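Long-range contacts in endo-1,4-beta-xylanase C (Paenibacillus barcinonensis, PDB 4XUR), which hydrolyses internal beta-1,4-xylosidic linkages of xylan, this chain being its second CBM22 xylan-binding domain, caught with a bound xylo-oligosaccharide and calcium: residues A[60-65]-A[144-149]; A[72-77]-A[130-135]; A[42-47]-A[166-171]; A[82-87]-A[118-123]. All coordinates share one frame; numbering follows the deposited sequence.

Contact 1. Residues A[60-65]-A[144-149]; sequences HGPLVE and MYAETP. With XYP (beta-D-xylopyranose), chain D.
Leu-63 and Tyr-145 face each other as a non-hydrogen-bonded pair in the antiparallel sheet that carries the xylan site of this CBM22 beta-sandwich, with Leu-63 CB 3.7 Å from Tyr-145 CB. The next pair is hydrogen-bonded: Val-64 N reaches Met-144 O at 3.1 Å, and Met-144 N returns to Val-64 O at 3.0 Å. Ala-146 N adds a bond to Pro-62 O. On the face away from the sugar, Val-64 and Met-144 run side by side, CG1 of the valine 3.6 Å from CG of the methionine, and Met-144 packs on Ile-78 and Phe-80 of the other sheet.

Tyr-145 sets its CG between the backbone N and the carbonyl carbon (chi1 67°), and the ring leads away from Leu-63 toward the xylose. O2 of the sugar lies at the ring's edge, near its plane, and accepts from Tyr-145 OH at 3.0 Å. Glu-147, extended beyond CG, offers both carboxylate oxygens to the same sugar: OE1 accepts from xylose O2 at 2.5 Å and OE2 from xylose O3 at 2.8 Å. Behind this first shell, Ser-96 OG is hydrogen-bonded to Glu-147 OE2, and Arg-31 makes a cation-pi contact with Tyr-145. Ala-146 O, buried here without a hydrogen-bond partner, is met by the CA-H of Gly-61, with Gly-61 CA 3.2 Å away.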
loop_
_atom_site.group_PDB
_atom_site.type_symbol
_atom_site.label_atom_id
_atom_site.label_comp_id
_atom_site.label_asym_id
_atom_site.label_seq_id
_atom_site.Cartn_x
_atom_site.Cartn_y
_atom_site.Cartn_z
ATOM N N HIS A 60 7.145 5.147 4.880
ATOM C CA HIS A 60 6.114 4.733 5.832
ATOM C C HIS A 60 4.756 4.670 5.143
ATOM O O HIS A 60 4.348 5.596 4.448
ATOM C CB HIS A 60 6.074 5.687 7.047
ATOM C CG HIS A 60 7.279 5.620 7.882
ATOM N ND1 HIS A 60 7.518 6.498 8.932
ATOM C CD2 HIS A 60 8.310 4.756 7.880
ATOM C CE1 HIS A 60 8.668 6.175 9.505
ATOM N NE2 HIS A 60 9.166 5.123 8.894
ATOM N N GLY A 61 4.041 3.583 5.378
ATOM C CA GLY A 61 2.761 3.328 4.740
ATOM C C GLY A 61 2.228 1.963 5.065
ATOM O O GLY A 61 2.966 1.145 5.655
ATOM N N PRO A 62 0.940 1.714 4.744
ATOM C CA PRO A 62 0.341 0.426 5.137
ATOM C C PRO A 62 0.784 -0.703 4.172
ATOM O O PRO A 62 0.755 -0.483 2.966
ATOM C CB PRO A 62 -1.183 0.714 4.986
ATOM C CG PRO A 62 -1.246 1.729 3.886
ATOM C CD PRO A 62 0.040 2.522 3.919
ATOM N N LEU A 63 1.164 -1.821 4.714
ATOM C CA LEU A 63 1.661 -2.953 3.901
ATOM C C LEU A 63 0.935 -4.221 4.313
ATOM O O LEU A 63 0.636 -4.418 5.503
ATOM C CB LEU A 63 3.149 -3.146 4.155
ATOM C CG LEU A 63 3.934 -4.321 3.553
ATOM C CD1 LEU A 63 5.416 -3.947 3.347
ATOM C CD2 LEU A 63 3.932 -5.618 4.390
ATOM N N VAL A 64 0.738 -5.114 3.349
ATOM C CA VAL A 64 0.266 -6.476 3.580
ATOM C C VAL A 64 0.935 -7.516 2.668
ATOM O O VAL A 64 1.093 -7.309 1.454
ATOM C CB VAL A 64 -1.310 -6.508 3.498
ATOM C CG1 VAL A 64 -1.851 -6.237 2.064
ATOM C CG2 VAL A 64 -1.853 -7.870 3.988
ATOM N N GLU A 65 1.305 -8.632 3.269
ATOM C CA GLU A 65 1.861 -9.805 2.560
ATOM C C GLU A 65 0.736 -10.393 1.680
ATOM O O GLU A 65 -0.348 -10.760 2.207
ATOM C CB GLU A 65 2.365 -10.845 3.548
ATOM C CG GLU A 65 2.837 -12.136 2.893
ATOM C CD GLU A 65 4.071 -11.994 2.058
ATOM O OE1 GLU A 65 5.140 -11.742 2.654
ATOM O OE2 GLU A 65 4.026 -12.152 0.792
ATOM N N MET A 144 2.175 -5.923 -0.930
ATOM C CA MET A 144 1.736 -4.663 -1.517
ATOM C C MET A 144 1.755 -3.569 -0.455
ATOM O O MET A 144 1.461 -3.820 0.683
ATOM C CB MET A 144 0.381 -4.782 -2.138
ATOM C CG MET A 144 -0.765 -5.017 -1.167
ATOM S SD MET A 144 -2.323 -5.019 -2.079
ATOM C CE MET A 144 -2.354 -3.310 -2.625
ATOM N N TYR A 145 2.085 -2.325 -0.831
ATOM C CA TYR A 145 2.019 -1.235 0.115
ATOM C C TYR A 145 1.782 0.091 -0.566
ATOM O O TYR A 145 1.967 0.182 -1.804
ATOM C CB TYR A 145 3.273 -1.173 1.028
ATOM C CG TYR A 145 4.590 -0.828 0.401
ATOM C CD1 TYR A 145 5.353 -1.824 -0.177
ATOM C CD2 TYR A 145 5.134 0.468 0.489
ATOM C CE1 TYR A 145 6.591 -1.539 -0.718
ATOM C CE2 TYR A 145 6.376 0.776 -0.055
ATOM C CZ TYR A 145 7.110 -0.242 -0.626
ATOM O OH TYR A 145 8.369 0.007 -1.172
ATOM N N ALA A 146 1.355 1.084 0.226
ATOM C CA ALA A 146 1.234 2.447 -0.300
ATOM C C ALA A 146 2.226 3.342 0.370
ATOM O O ALA A 146 2.556 3.168 1.523
ATOM C CB ALA A 146 -0.189 3.004 -0.053
ATOM N N GLU A 147 2.658 4.376 -0.378
ATOM C CA GLU A 147 3.658 5.318 0.123
ATOM C C GLU A 147 3.610 6.599 -0.705
ATOM O O GLU A 147 2.878 6.712 -1.648
ATOM C CB GLU A 147 5.038 4.725 0.028
ATOM C CG GLU A 147 5.508 4.437 -1.404
ATOM C CD GLU A 147 6.879 3.836 -1.447
ATOM O OE1 GLU A 147 7.698 4.008 -0.481
ATOM O OE2 GLU A 147 7.173 3.183 -2.471
ATOM N N THR A 148 4.414 7.583 -0.302
ATOM C CA THR A 148 4.661 8.781 -1.152
ATOM C C THR A 148 6.013 8.632 -1.895
ATOM O O THR A 148 6.842 7.775 -1.598
ATOM C CB THR A 148 4.609 10.079 -0.320
ATOM O OG1 THR A 148 5.357 9.944 0.888
ATOM C CG2 THR A 148 3.225 10.344 0.045
ATOM N N PRO A 149 6.200 9.473 -2.906
ATOM C CA PRO A 149 7.450 9.253 -3.719
ATOM C C PRO A 149 8.739 9.321 -2.923
ATOM O O PRO A 149 8.916 10.137 -2.067
ATOM C CB PRO A 149 7.357 10.398 -4.741
ATOM C CG PRO A 149 5.905 10.626 -4.935
ATOM C CD PRO A 149 5.316 10.435 -3.539
HETATM C C1 XYP D . 12.095 1.977 -0.343
HETATM C C2 XYP D . 10.968 2.783 -0.988
HETATM C C3 XYP D . 10.748 2.395 -2.445
HETATM C C4 XYP D . 12.101 2.406 -3.195
HETATM C C5 XYP D . 13.169 1.619 -2.431
HETATM O O2 XYP D . 9.752 2.526 -0.297
HETATM O O3 XYP D . 9.865 3.288 -3.079
HETATM O O4 XYP D . 11.869 1.793 -4.485
HETATM O O5 XYP D . 13.323 2.148 -1.130
#

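Contact 2. Residues A[72-77]-A[130-135]; sequences KGSTVH and IIVPAE
Val-76 and Ile-130 meet through branches that both lie between their own backbone N and carbonyl carbon: CG2 of the valine, and CG1 of the isoleucine at chi1 63°. The two cross at a slant, Val-76 CG2 resting 3.7 Å from Ile-130 CG1 on the buried face of the sheet. At the far end of the contact, Lys-72 is stretched out beyond CG, whereas Glu-135 folds at chi2 (62°), and this carries its carboxylate back to the lysine. The result is a salt bridge, Lys-72 NZ to Glu-135 OE2 at 3.0 Å, the ammonium arriving on the syn side of the oxygen but 26° out of the carboxylate plane. Water 1 ties the same pair a second time, accepting from Lys-72 NZ at 3.0 Å and donating to Glu-135 O at 3.1 Å.

Between these ends the backbones zip up. Val-76 and Ile-130 exchange two hydrogen bonds, the shorter from Ile-130 N to Val-76 O at 2.8 Å. Val-132 N bonds almost straight to Ser-74 O at 2.9 Å. Past that point regular pairing is lost: Gly-73 N sits above the carbonyl plane of Val-132, 2.9 Å from Val-132 O, with a weak second bond to Pro-133 O. Val-132 turns inward, its CG1 3.7 Å from Lys-72 CA, and also touches Leu-67 and Leu-70. This is an antiparallel strand pair, 75-83 with 124-131, fraying into loops at one end of the beta-sandwich; it is structural packing within the carbohydrate-binding domain.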
loop_
_atom_site.group_PDB
_atom_site.type_symbol
_atom_site.label_atom_id
_atom_site.label_comp_id
_atom_site.label_asym_id
_atom_site.label_seq_id
_atom_site.Cartn_x
_atom_site.Cartn_y
_atom_site.Cartn_z
ATOM N N LYS A 72 2.532 -18.134 -8.114
ATOM C CA LYS A 72 3.817 -17.696 -8.689
ATOM C C LYS A 72 3.824 -17.929 -10.213
ATOM O O LYS A 72 3.295 -18.933 -10.713
ATOM C CB LYS A 72 5.002 -18.437 -7.999
ATOM C CG LYS A 72 5.214 -18.088 -6.508
ATOM C CD LYS A 72 6.139 -19.118 -5.808
ATOM C CE LYS A 72 6.176 -18.880 -4.314
ATOM N NZ LYS A 72 6.894 -19.903 -3.509
ATOM N N GLY A 73 4.365 -16.968 -10.960
ATOM C CA GLY A 73 4.453 -17.037 -12.392
ATOM C C GLY A 73 3.228 -16.514 -13.112
ATOM O O GLY A 73 3.125 -16.684 -14.325
ATOM N N SER A 74 2.257 -15.953 -12.383
ATOM C CA SER A 74 1.030 -15.432 -12.963
ATOM C C SER A 74 1.082 -13.936 -13.066
ATOM O O SER A 74 1.939 -13.300 -12.473
ATOM C CB SER A 74 -0.181 -15.888 -12.109
ATOM O OG SER A 74 -0.201 -15.187 -10.866
ATOM N N THR A 75 0.093 -13.357 -13.788
ATOM C CA THR A 75 -0.126 -11.916 -13.803
ATOM C C THR A 75 -1.513 -11.669 -13.114
ATOM O O THR A 75 -2.503 -12.409 -13.349
ATOM C CB THR A 75 -0.164 -11.403 -15.244
ATOM O OG1 THR A 75 1.095 -11.696 -15.848
ATOM C CG2 THR A 75 -0.432 -9.920 -15.310
ATOM N N VAL A 76 -1.553 -10.711 -12.220
ATOM C CA VAL A 76 -2.719 -10.377 -11.478
ATOM C C VAL A 76 -2.968 -8.858 -11.575
ATOM O O VAL A 76 -2.095 -8.124 -11.948
ATOM C CB VAL A 76 -2.661 -10.895 -10.024
ATOM C CG1 VAL A 76 -2.535 -12.394 -9.988
ATOM C CG2 VAL A 76 -1.497 -10.287 -9.234
ATOM N N HIS A 77 -4.201 -8.428 -11.270
ATOM C CA HIS A 77 -4.526 -7.005 -11.263
ATOM C C HIS A 77 -4.728 -6.535 -9.835
ATOM O O HIS A 77 -5.513 -7.139 -9.117
ATOM C CB HIS A 77 -5.784 -6.725 -12.090
ATOM C CG HIS A 77 -5.974 -5.274 -12.403
ATOM N ND1 HIS A 77 -5.162 -4.593 -13.265
ATOM C CD2 HIS A 77 -6.907 -4.381 -11.972
ATOM C CE1 HIS A 77 -5.566 -3.328 -13.359
ATOM N NE2 HIS A 77 -6.621 -3.180 -12.585
ATOM N N ILE A 130 0.278 -6.558 -12.128
ATOM C CA ILE A 130 1.663 -6.912 -11.711
ATOM C C ILE A 130 1.957 -8.383 -12.032
ATOM O O ILE A 130 1.049 -9.222 -12.142
ATOM C CB ILE A 130 1.875 -6.673 -10.221
ATOM C CG1 ILE A 130 0.986 -7.562 -9.360
ATOM C CG2 ILE A 130 1.681 -5.224 -9.905
ATOM C CD1 ILE A 130 1.683 -8.172 -8.162
ATOM N N ILE A 131 3.256 -8.676 -12.138
ATOM C CA ILE A 131 3.746 -10.023 -12.378
ATOM C C ILE A 131 4.175 -10.566 -10.996
ATOM O O ILE A 131 4.891 -9.905 -10.218
ATOM C CB ILE A 131 4.959 -9.929 -13.385
ATOM C CG1 ILE A 131 4.417 -9.682 -14.762
ATOM C CG2 ILE A 131 5.850 -11.186 -13.341
ATOM C CD1 ILE A 131 5.381 -8.993 -15.673
ATOM N N VAL A 132 3.764 -11.797 -10.725
ATOM C CA VAL A 132 4.220 -12.538 -9.572
ATOM C C VAL A 132 5.403 -13.367 -10.094
ATOM O O VAL A 132 5.171 -14.206 -10.988
ATOM C CB VAL A 132 3.077 -13.455 -9.035
ATOM C CG1 VAL A 132 3.454 -14.099 -7.755
ATOM C CG2 VAL A 132 1.824 -12.600 -8.778
ATOM N N PRO A 133 6.603 -13.150 -9.568
ATOM C CA PRO A 133 7.765 -13.955 -10.070
ATOM C C PRO A 133 7.580 -15.470 -9.907
ATOM O O PRO A 133 6.854 -15.900 -8.976
ATOM C CB PRO A 133 8.911 -13.462 -9.241
ATOM C CG PRO A 133 8.527 -12.086 -8.780
ATOM C CD PRO A 133 7.038 -12.189 -8.579
ATOM N N ALA A 134 8.255 -16.248 -10.773
ATOM C CA ALA A 134 8.064 -17.725 -10.817
ATOM C C ALA A 134 8.786 -18.387 -9.623
ATOM O O ALA A 134 9.648 -17.799 -8.977
ATOM C CB ALA A 134 8.531 -18.282 -12.128
ATOM N N GLU A 135 8.395 -19.642 -9.338
ATOM C CA GLU A 135 8.967 -20.412 -8.225
ATOM C C GLU A 135 10.468 -20.450 -8.251
ATOM O O GLU A 135 11.134 -20.275 -7.228
ATOM C CB GLU A 135 8.332 -21.833 -8.284
ATOM C CG GLU A 135 8.963 -22.837 -7.317
ATOM C CD GLU A 135 8.829 -22.489 -5.881
ATOM O OE1 GLU A 135 9.863 -22.651 -5.184
ATOM O OE2 GLU A 135 7.732 -22.051 -5.460
HETATM O O HOH W 1 9.668 -19.579 -4.567
#

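Contact 3. Residues A[42-47]-A[166-171]. With CA (calcium ion), chain G.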
loop_
_atom_site.group_PDB
_atom_site.type_symbol
_atom_site.label_atom_id
_atom_site.label_comp_id
_atom_site.label_asym_id
_atom_site.label_seq_id
_atom_site.Cartn_x
_atom_site.Cartn_y
_atom_site.Cartn_z
ATOM N N ILE A 42 -14.778 7.429 8.283
ATOM C CA ILE A 42 -13.983 7.847 7.114
ATOM C C ILE A 42 -13.789 6.566 6.282
ATOM O O ILE A 42 -13.283 5.558 6.803
ATOM C CB ILE A 42 -12.588 8.396 7.487
ATOM C CG1 ILE A 42 -12.720 9.783 8.163
ATOM C CG2 ILE A 42 -11.710 8.490 6.231
ATOM C CD1 ILE A 42 -13.087 10.889 7.224
ATOM N N GLY A 43 -14.222 6.629 5.024
ATOM C CA GLY A 43 -14.233 5.479 4.158
ATOM C C GLY A 43 -14.524 5.811 2.705
ATOM O O GLY A 43 -15.039 6.883 2.422
ATOM N N HIS A 44 -14.161 4.916 1.771
ATOM C CA HIS A 44 -14.543 5.074 0.379
ATOM C C HIS A 44 -15.936 4.494 0.174
ATOM O O HIS A 44 -16.132 3.282 0.223
ATOM C CB HIS A 44 -13.556 4.375 -0.621
ATOM C CG HIS A 44 -13.997 4.443 -2.049
ATOM N ND1 HIS A 44 -14.230 5.633 -2.744
ATOM C CD2 HIS A 44 -14.239 3.442 -2.930
ATOM C CE1 HIS A 44 -14.580 5.339 -3.994
ATOM N NE2 HIS A 44 -14.614 4.021 -4.118
ATOM N N ASN A 45 -16.920 5.381 0.066
ATOM C CA ASN A 45 -18.324 4.975 -0.003
ATOM C C ASN A 45 -18.693 3.964 1.113
ATOM O O ASN A 45 -19.422 2.987 0.894
ATOM C CB ASN A 45 -18.652 4.381 -1.375
ATOM C CG ASN A 45 -18.550 5.374 -2.539
ATOM O OD1 ASN A 45 -18.128 5.007 -3.628
ATOM N ND2 ASN A 45 -18.965 6.600 -2.337
ATOM N N SER A 46 -18.183 4.213 2.317
ATOM C CA SER A 46 -18.348 3.308 3.451
ATOM C C SER A 46 -17.915 3.991 4.710
ATOM O O SER A 46 -17.478 5.137 4.671
ATOM C CB SER A 46 -17.560 2.021 3.246
ATOM O OG SER A 46 -16.146 2.260 3.007
ATOM N N ASN A 47 -17.999 3.266 5.812
ATOM C CA ASN A 47 -17.747 3.812 7.116
ATOM C C ASN A 47 -16.376 3.556 7.692
ATOM O O ASN A 47 -15.967 4.210 8.672
ATOM C CB ASN A 47 -18.837 3.297 8.098
ATOM C CG ASN A 47 -18.834 4.056 9.430
ATOM O OD1 ASN A 47 -18.944 5.284 9.465
ATOM N ND2 ASN A 47 -18.712 3.315 10.536
ATOM N N VAL A 166 -6.325 4.347 3.108
ATOM C CA VAL A 166 -6.608 3.450 1.983
ATOM C C VAL A 166 -7.848 2.587 2.253
ATOM O O VAL A 166 -8.187 2.373 3.416
ATOM C CB VAL A 166 -5.443 2.467 1.626
ATOM C CG1 VAL A 166 -4.177 3.247 1.259
ATOM C CG2 VAL A 166 -5.151 1.498 2.744
ATOM N N ASP A 167 -8.511 2.162 1.203
ATOM C CA ASP A 167 -9.741 1.361 1.286
ATOM C C ASP A 167 -9.957 0.556 0.002
ATOM O O ASP A 167 -9.344 0.818 -1.030
ATOM C CB ASP A 167 -10.958 2.292 1.543
ATOM C CG ASP A 167 -12.118 1.615 2.203
ATOM O OD1 ASP A 167 -12.038 0.442 2.675
ATOM O OD2 ASP A 167 -13.155 2.315 2.303
ATOM N N ASP A 168 -10.821 -0.453 0.082
ATOM C CA ASP A 168 -11.277 -1.224 -1.091
ATOM C C ASP A 168 -10.096 -1.783 -1.931
ATOM O O ASP A 168 -10.036 -1.590 -3.161
ATOM C CB ASP A 168 -12.249 -0.404 -1.952
ATOM C CG ASP A 168 -13.622 -0.228 -1.286
ATOM O OD1 ASP A 168 -14.000 -1.038 -0.373
ATOM O OD2 ASP A 168 -14.324 0.753 -1.651
ATOM N N VAL A 169 -9.178 -2.436 -1.245
ATOM C CA VAL A 169 -8.010 -3.068 -1.861
ATOM C C VAL A 169 -8.497 -4.386 -2.448
ATOM O O VAL A 169 -9.195 -5.162 -1.767
ATOM C CB VAL A 169 -6.920 -3.388 -0.831
ATOM C CG1 VAL A 169 -5.744 -4.009 -1.546
ATOM C CG2 VAL A 169 -6.463 -2.131 -0.105
ATOM N N GLN A 170 -8.178 -4.620 -3.710
ATOM C CA GLN A 170 -8.608 -5.806 -4.386
ATOM C C GLN A 170 -7.514 -6.322 -5.286
ATOM O O GLN A 170 -6.822 -5.553 -5.945
ATOM C CB GLN A 170 -9.874 -5.498 -5.172
ATOM C CG GLN A 170 -10.547 -6.709 -5.794
ATOM C CD GLN A 170 -11.963 -6.377 -6.311
ATOM O OE1 GLN A 170 -12.848 -6.117 -5.530
ATOM N NE2 GLN A 170 -12.152 -6.387 -7.638
ATOM N N ILE A 171 -7.355 -7.665 -5.332
ATOM C CA ILE A 171 -6.517 -8.279 -6.339
ATOM C C ILE A 171 -7.355 -9.308 -7.152
ATOM O O ILE A 171 -8.114 -10.038 -6.577
ATOM C CB ILE A 171 -5.342 -9.063 -5.723
ATOM C CG1 ILE A 171 -4.496 -8.121 -4.826
ATOM C CG2 ILE A 171 -4.496 -9.671 -6.794
ATOM C CD1 ILE A 171 -3.309 -8.738 -4.080
HETATM CA CA CA G . -14.287 0.538 3.701
HETATM O O HOH W 2 -15.347 -0.237 1.933
#
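Asp-167 turns its carboxylate to the 42-47 loop so that one oxygen serves both a metal and a backbone. OD1 and OD2 both bind the calcium ion, Asp-167 OD2 at 2.5 Å, and the anti lone pair of OD2 takes the N-H of His-44, with His-44 N 2.8 Å away. Ser-46 OG joins from the loop, 2.6 Å from the calcium, and donates to His-44 O from well above that carbonyl plane, which helps fix the hydroxyl's direction.

Asp-168 meets the histidine differently. Its carboxylate stands nearly perpendicular to the imidazole, planes 78° apart, with Asp-168 OD2 in the ring plane at the edge and 3.0 Å from His-44 CD2. The chi1 of His-44, with CG anti to the backbone N (176°), puts that edge there. The other oxygen, Asp-168 OD1, accepts from water 2 at 2.8 Å, and that water is itself a calcium ligand, so Asp-168 acts in the second shell.

Asp-19, Glu-21 and Arg-48 complete the metal site. Strand 164-173 lies between 75-83 and 48-53 at Asp-167; further along, Asp-168 and Val-169 form a G1 beta bulge opposite Ala-18 of strand 16-18, while the His-44 ring stacks on Trp-81 of strand 75-83.

Contact 4. Residues A[82-87]-A[118-123]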
loop_
_atom_site.group_PDB
_atom_site.type_symbol
_atom_site.label_atom_id
_atom_site.label_comp_id
_atom_site.label_asym_id
_atom_site.label_seq_id
_atom_site.Cartn_x
_atom_site.Cartn_y
_atom_site.Cartn_z
ATOM N N ALA A 82 -7.340 5.554 -2.317
ATOM C CA ALA A 82 -6.561 6.295 -1.321
ATOM C C ALA A 82 -7.093 7.696 -1.213
ATOM O O ALA A 82 -7.673 8.220 -2.202
ATOM C CB ALA A 82 -5.086 6.306 -1.679
ATOM N N MET A 83 -6.912 8.289 -0.027
ATOM C CA MET A 83 -7.349 9.685 0.280
ATOM C C MET A 83 -6.455 10.282 1.357
ATOM O O MET A 83 -5.992 9.586 2.246
ATOM C CB MET A 83 -8.830 9.698 0.660
ATOM C CG MET A 83 -9.453 11.107 0.826
ATOM S SD MET A 83 -9.244 11.775 2.490
ATOM C CE MET A 83 -10.541 10.881 3.325
ATOM N N TYR A 84 -6.264 11.635 1.278
ATOM C CA TYR A 84 -5.629 12.399 2.351
ATOM C C TYR A 84 -6.479 13.684 2.579
ATOM O O TYR A 84 -7.054 14.173 1.685
ATOM C CB TYR A 84 -4.166 12.709 2.001
ATOM C CG TYR A 84 -3.910 13.864 1.034
ATOM C CD1 TYR A 84 -4.079 13.702 -0.353
ATOM C CD2 TYR A 84 -3.565 15.116 1.513
ATOM C CE1 TYR A 84 -3.809 14.725 -1.240
ATOM C CE2 TYR A 84 -3.311 16.169 0.620
ATOM C CZ TYR A 84 -3.500 16.013 -0.709
ATOM O OH TYR A 84 -3.260 17.062 -1.574
ATOM N N ASP A 85 -6.519 14.137 3.827
ATOM C CA ASP A 85 -7.306 15.356 4.149
ATOM C C ASP A 85 -6.570 16.377 5.080
ATOM O O ASP A 85 -7.224 17.062 5.848
ATOM C CB ASP A 85 -8.703 14.961 4.690
ATOM C CG ASP A 85 -8.676 14.178 5.991
ATOM O OD1 ASP A 85 -7.677 14.269 6.770
ATOM O OD2 ASP A 85 -9.678 13.460 6.273
ATOM N N GLU A 86 -5.254 16.492 4.929
ATOM C CA GLU A 86 -4.489 17.613 5.487
ATOM C C GLU A 86 -3.224 17.918 4.703
ATOM O O GLU A 86 -2.643 17.055 4.068
ATOM C CB GLU A 86 -4.230 17.398 6.985
ATOM C CG GLU A 86 -3.240 16.332 7.337
ATOM C CD GLU A 86 -3.001 16.215 8.825
ATOM O OE1 GLU A 86 -3.972 15.957 9.582
ATOM O OE2 GLU A 86 -1.833 16.356 9.229
ATOM N N GLY A 87 -2.773 19.160 4.740
ATOM C CA GLY A 87 -1.518 19.528 4.109
ATOM C C GLY A 87 -1.680 20.159 2.714
ATOM O O GLY A 87 -2.547 21.017 2.531
ATOM N N LEU A 118 -3.437 12.817 -6.147
ATOM C CA LEU A 118 -4.702 12.958 -5.423
ATOM C C LEU A 118 -4.889 14.443 -5.090
ATOM O O LEU A 118 -3.916 15.124 -4.753
ATOM C CB LEU A 118 -4.704 12.166 -4.166
ATOM C CG LEU A 118 -4.799 10.647 -4.365
ATOM C CD1 LEU A 118 -3.399 10.112 -4.533
ATOM C CD2 LEU A 118 -5.497 10.041 -3.229
ATOM N N ASN A 119 -6.113 14.881 -5.165
ATOM C CA ASN A 119 -6.524 16.206 -4.623
ATOM C C ASN A 119 -6.929 16.048 -3.169
ATOM O O ASN A 119 -7.642 15.101 -2.802
ATOM C CB ASN A 119 -7.688 16.737 -5.448
ATOM C CG ASN A 119 -7.338 16.847 -6.944
ATOM O OD1 ASN A 119 -7.944 16.153 -7.787
ATOM N ND2 ASN A 119 -6.360 17.646 -7.261
ATOM N N LYS A 120 -6.487 16.985 -2.325
ATOM C CA LYS A 120 -6.861 17.017 -0.898
ATOM C C LYS A 120 -8.347 16.694 -0.729
ATOM O O LYS A 120 -9.205 17.291 -1.366
ATOM C CB LYS A 120 -6.540 18.424 -0.333
ATOM C CG LYS A 120 -6.766 18.575 1.147
ATOM C CD LYS A 120 -6.143 19.882 1.671
ATOM C CE LYS A 120 -6.853 20.384 2.900
ATOM N NZ LYS A 120 -5.955 21.308 3.656
ATOM N N GLY A 121 -8.643 15.681 0.077
ATOM C CA GLY A 121 -10.020 15.280 0.393
ATOM C C GLY A 121 -10.811 14.365 -0.543
ATOM O O GLY A 121 -11.898 13.938 -0.186
ATOM N N GLN A 122 -10.320 14.098 -1.751
ATOM C CA GLN A 122 -11.004 13.236 -2.663
ATOM C C GLN A 122 -10.363 11.825 -2.811
ATOM O O GLN A 122 -9.150 11.695 -2.908
ATOM C CB GLN A 122 -11.179 13.850 -4.050
ATOM C CG GLN A 122 -9.969 13.904 -4.905
ATOM C CD GLN A 122 -10.308 14.017 -6.405
ATOM O OE1 GLN A 122 -11.505 14.177 -6.800
ATOM N NE2 GLN A 122 -9.311 13.964 -7.236
ATOM N N TRP A 123 -11.218 10.817 -2.756
ATOM C CA TRP A 123 -10.861 9.401 -3.008
ATOM C C TRP A 123 -10.555 9.123 -4.454
ATOM O O TRP A 123 -11.303 9.554 -5.392
ATOM C CB TRP A 123 -11.972 8.482 -2.568
ATOM C CG TRP A 123 -12.160 8.435 -1.074
ATOM C CD1 TRP A 123 -13.023 9.119 -0.355
ATOM C CD2 TRP A 123 -11.455 7.577 -0.164
ATOM N NE1 TRP A 123 -12.918 8.816 0.976
ATOM C CE2 TRP A 123 -11.950 7.853 1.132
ATOM C CE3 TRP A 123 -10.428 6.646 -0.304
ATOM C CZ2 TRP A 123 -11.481 7.226 2.261
ATOM C CZ3 TRP A 123 -9.921 6.042 0.832
ATOM C CH2 TRP A 123 -10.438 6.284 2.082
#
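Ala-82 begins the contact against Leu-118 and Trp-123: its CB lies 4.1 Å from Leu-118 CD2, and Ala-82 O receives the CA-H of Trp-123, with CA 3.5 Å away. Met-83 then lies over the indole. Its CB sits above the centre of the Trp-123 six-membered ring, 3.5 Å from the centroid and 13° off the normal, a CH-pi contact. With bends at chi2 (-87°) and chi3, the chain carries SD above the five-membered ring, 5.2 Å from its centroid, a longer Met-aromatic contact, and Met-83 CE comes back to 3.9 Å from Trp-123 NE1.

Tyr-84 addresses the type II turn from Asn-119 to Gln-122. Its carbonyl O accepts from Gly-121 N at 2.7 Å, while Lys-120 CA sits over one face of its ring, offset toward the rim, 3.9 Å from the centroid, and Leu-118 O lies at the ring's edge. The phenol OH is hydrogen-bonded to Pro-88 O. Beyond Asp-85, the extended chain of Lys-120 runs toward Gly-87, its NZ 3.6 Å from Gly-87 O.

One hydrogen bond, from Gly-121 N, ties the turn, and Gln-122 O is buried without a partner; the rest is mainly CH-pi and apolar packing around Trp-123 and Tyr-84.

In the fold
Contact 1 belongs to the sheet that binds the sugar, contact 2 to the facing sheet; contact 3 ties the 42-47 loop to its strand 164-173, and contact 4 joins the ends of strands from both. The sandwich core links contacts 1 and 3: Met-144 SD packs 3.6 Å from Val-169 CG1. Contacts 2 and 4 share strand 75-83 but lie on opposite sides of the chain's centre, their centres about 31 Å apart. Contact 4 adjoins the calcium site, with the Trp-123 side chain about 7 Å from the ion and Trp-123 CZ2 3.6 Å from His-44 N. Contact 1 alone touches the xylose; in contact 2 the side chain of Pro-133 is about 13 Å from a bound sugar.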